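Local atomic coordinates of putative fructosamine-3-kinase (Thermobifida fusca YX, PDB entry 3F7W), a protein that is probably a kinase of the fructosamine kinase family, expected to phosphorylate sugar adducts on amines, though its own substrate is not established. Residues A[163-174]-A[275-286]. Sequence-based numbering, arbitrary orientation.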
# COMPACT_ATOMS: atom_id res chain seq x y z
N LEU A 163 5.90 -2.50 22.59
CA LEU A 163 7.14 -1.72 22.58
C LEU A 163 7.38 -1.17 23.99
O LEU A 163 6.44 -0.78 24.68
CB LEU A 163 7.06 -0.58 21.57
CG LEU A 163 6.96 -0.93 20.08
CD1 LEU A 163 6.89 0.34 19.24
CD2 LEU A 163 8.12 -1.83 19.63
N THR A 164 8.66 -1.13 24.38
CA THR A 164 9.06 -0.64 25.72
C THR A 164 9.26 0.87 25.69
O THR A 164 9.40 1.46 24.61
CB THR A 164 10.40 -1.25 26.15
OG1 THR A 164 11.42 -0.84 25.23
CG2 THR A 164 10.33 -2.78 26.20
N PRO A 165 9.32 1.51 26.86
CA PRO A 165 9.64 2.95 26.87
C PRO A 165 10.98 3.31 26.18
O PRO A 165 11.09 4.36 25.55
CB PRO A 165 9.66 3.29 28.36
CG PRO A 165 8.80 2.23 29.01
CD PRO A 165 9.07 0.99 28.22
N GLY A 166 11.96 2.41 26.27
CA GLY A 166 13.25 2.55 25.58
C GLY A 166 13.12 2.46 24.07
O GLY A 166 13.76 3.22 23.34
N ASP A 167 12.29 1.53 23.59
CA ASP A 167 11.93 1.45 22.16
C ASP A 167 11.31 2.75 21.67
O ASP A 167 11.71 3.29 20.66
CB ASP A 167 10.91 0.34 21.92
CG ASP A 167 11.43 -1.05 22.21
OD1 ASP A 167 12.66 -1.27 22.27
OD2 ASP A 167 10.56 -1.93 22.39
N VAL A 168 10.36 3.27 22.44
CA VAL A 168 9.70 4.54 22.10
C VAL A 168 10.69 5.69 22.06
O VAL A 168 10.68 6.48 21.13
CB VAL A 168 8.58 4.86 23.11
CG1 VAL A 168 8.07 6.31 22.93
CG2 VAL A 168 7.43 3.84 22.97
N ARG A 169 11.56 5.78 23.07
CA ARG A 169 12.60 6.81 23.06
C ARG A 169 13.53 6.70 21.86
O ARG A 169 13.92 7.72 21.28
CB ARG A 169 13.37 6.78 24.37
CG ARG A 169 12.67 7.59 25.46
CD ARG A 169 13.56 7.82 26.70
NE ARG A 169 13.97 6.56 27.34
CZ ARG A 169 13.24 5.87 28.22
NH1 ARG A 169 12.03 6.28 28.60
NH2 ARG A 169 13.73 4.74 28.71
N LEU A 170 13.88 5.46 21.47
CA LEU A 170 14.71 5.23 20.28
C LEU A 170 14.03 5.77 19.02
O LEU A 170 14.67 6.46 18.21
CB LEU A 170 15.02 3.73 20.12
CG LEU A 170 15.60 3.30 18.76
CD1 LEU A 170 16.89 4.09 18.42
CD2 LEU A 170 15.82 1.79 18.70
N VAL A 171 12.75 5.48 18.84
CA VAL A 171 12.05 5.99 17.66
C VAL A 171 11.93 7.52 17.74
O VAL A 171 12.02 8.22 16.73
CB VAL A 171 10.67 5.31 17.43
CG1 VAL A 171 9.91 5.99 16.25
CG2 VAL A 171 10.86 3.83 17.17
N GLU A 172 11.75 8.04 18.94
CA GLU A 172 11.66 9.49 19.13
C GLU A 172 12.97 10.22 18.79
O GLU A 172 12.94 11.36 18.34
CB GLU A 172 11.21 9.82 20.55
CG GLU A 172 9.74 9.54 20.76
CD GLU A 172 9.27 9.77 22.18
OE1 GLU A 172 10.06 9.63 23.12
OE2 GLU A 172 8.06 10.08 22.34
N LYS A 173 14.11 9.56 19.01
CA LYS A 173 15.42 10.08 18.55
C LYS A 173 15.46 10.28 17.04
O LYS A 173 15.98 11.30 16.56
CB LYS A 173 16.56 9.14 18.96
CG LYS A 173 16.97 9.28 20.38
CD LYS A 173 18.14 8.37 20.75
CE LYS A 173 18.76 8.80 22.08
NZ LYS A 173 19.10 7.63 22.91
N VAL A 174 14.91 9.33 16.28
CA VAL A 174 14.88 9.45 14.85
C VAL A 174 14.04 10.67 14.46
O VAL A 174 14.46 11.46 13.61
CB VAL A 174 14.30 8.18 14.17
CG1 VAL A 174 14.21 8.37 12.65
CG2 VAL A 174 15.15 6.96 14.52
N ARG A 275 9.17 -6.62 16.45
CA ARG A 275 9.83 -5.66 17.33
C ARG A 275 11.32 -5.52 17.08
O ARG A 275 11.83 -4.40 16.94
CB ARG A 275 9.59 -6.02 18.80
CG ARG A 275 10.31 -5.08 19.77
CD ARG A 275 10.23 -5.51 21.21
NE ARG A 275 11.10 -4.66 22.03
CZ ARG A 275 12.41 -4.88 22.21
NH1 ARG A 275 13.01 -5.94 21.69
NH2 ARG A 275 13.11 -4.03 22.94
N THR A 276 12.06 -6.63 17.07
CA THR A 276 13.51 -6.49 16.93
C THR A 276 13.87 -5.84 15.57
O THR A 276 14.79 -5.02 15.50
CB THR A 276 14.28 -7.82 17.16
OG1 THR A 276 13.88 -8.77 16.18
CG2 THR A 276 13.98 -8.36 18.55
N THR A 277 13.12 -6.15 14.52
CA THR A 277 13.39 -5.52 13.21
C THR A 277 13.14 -4.00 13.30
O THR A 277 13.91 -3.19 12.79
CB THR A 277 12.52 -6.11 12.10
OG1 THR A 277 12.70 -7.53 12.05
CG2 THR A 277 12.89 -5.48 10.74
N LEU A 278 12.04 -3.64 13.95
CA LEU A 278 11.77 -2.21 14.18
C LEU A 278 12.94 -1.55 14.90
O LEU A 278 13.43 -0.50 14.47
CB LEU A 278 10.47 -2.05 14.99
CG LEU A 278 10.16 -0.60 15.40
CD1 LEU A 278 9.99 0.30 14.19
CD2 LEU A 278 8.97 -0.56 16.32
N VAL A 279 13.41 -2.16 15.99
CA VAL A 279 14.50 -1.58 16.77
C VAL A 279 15.76 -1.45 15.93
O VAL A 279 16.39 -0.40 15.90
CB VAL A 279 14.80 -2.37 18.07
CG1 VAL A 279 16.09 -1.85 18.76
CG2 VAL A 279 13.58 -2.30 19.00
N ASP A 280 16.09 -2.52 15.22
CA ASP A 280 17.31 -2.55 14.41
C ASP A 280 17.25 -1.48 13.31
O ASP A 280 18.25 -0.85 13.00
CB ASP A 280 17.47 -3.93 13.76
CG ASP A 280 17.84 -5.03 14.77
OD1 ASP A 280 18.16 -4.71 15.94
OD2 ASP A 280 17.78 -6.21 14.38
N THR A 281 16.06 -1.31 12.73
CA THR A 281 15.85 -0.36 11.62
C THR A 281 15.94 1.11 12.11
O THR A 281 16.51 1.98 11.44
CB THR A 281 14.52 -0.68 10.88
OG1 THR A 281 14.54 -2.04 10.42
CG2 THR A 281 14.29 0.24 9.67
N ALA A 282 15.37 1.37 13.29
CA ALA A 282 15.48 2.66 13.95
C ALA A 282 16.94 2.99 14.22
O ALA A 282 17.41 4.08 13.90
CB ALA A 282 14.68 2.66 15.26
N ARG A 283 17.68 2.04 14.80
CA ARG A 283 19.11 2.24 15.00
C ARG A 283 19.86 2.55 13.71
O ARG A 283 20.71 3.44 13.67
CB ARG A 283 19.73 1.01 15.67
CG ARG A 283 19.40 0.96 17.12
CD ARG A 283 19.78 -0.34 17.76
NE ARG A 283 19.62 -0.20 19.20
CZ ARG A 283 19.42 -1.21 20.03
NH1 ARG A 283 19.35 -2.47 19.59
NH2 ARG A 283 19.28 -0.96 21.33
N ALA A 284 19.53 1.81 12.66
CA ALA A 284 20.13 2.01 11.35
C ALA A 284 19.81 3.39 10.76
O ALA A 284 20.69 4.06 10.22
CB ALA A 284 19.70 0.88 10.38
N ALA A 285 18.54 3.80 10.84
CA ALA A 285 18.14 5.14 10.43
C ALA A 285 18.95 6.22 11.16
O ALA A 285 19.40 7.20 10.56
CB ALA A 285 16.64 5.35 10.68
N LEU A 286 19.14 6.05 12.46
CA LEU A 286 19.86 7.07 13.24
C LEU A 286 21.29 7.27 12.77
O LEU A 286 21.81 8.38 12.82
CB LEU A 286 19.88 6.72 14.73
CG LEU A 286 18.79 7.33 15.60
CD1 LEU A 286 19.17 7.12 17.07
CD2 LEU A 286 18.61 8.81 15.30
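The guanidinium of R275 turns its edge to the carboxylate of D167, while CG2 of V279 lies over the centre of one face; the two charged planes stand 46° apart. CG1 of V279 sits over a face of the R283 guanidinium, toward its rim. NE of R275 meets OD2 of D167 at 2.8 Å on the syn side, whereas the bond from NH2 to OD1 is weak and strongly bent. R275 reaches this far because CG is anti to its backbone N (chi1 178°) and the chain stays extended to NE. From above the carboxylate plane, T164 N also donates to D167 OD2 (2.9 Å), and D167 N returns a bond to T164 OG1, closing a capping box. With an alanine here instead of D167, R275 would probably lose its carboxylate mate and T164 N its acceptor. Beside the salt bridge, L163 CD2 touches L278 CD2 (3.6 Å), and both leucines rest on L264 of helix 251-270. Further along, L170 is a knob among V279, A282, R283 and L286, its CG 3.7 Å from A282 CB. The short segments' axes cross at 31°, approaching to 9.2 Å: a salt-bridged helix pair with one knob-into-hole, in the helical part of this kinase-like fold.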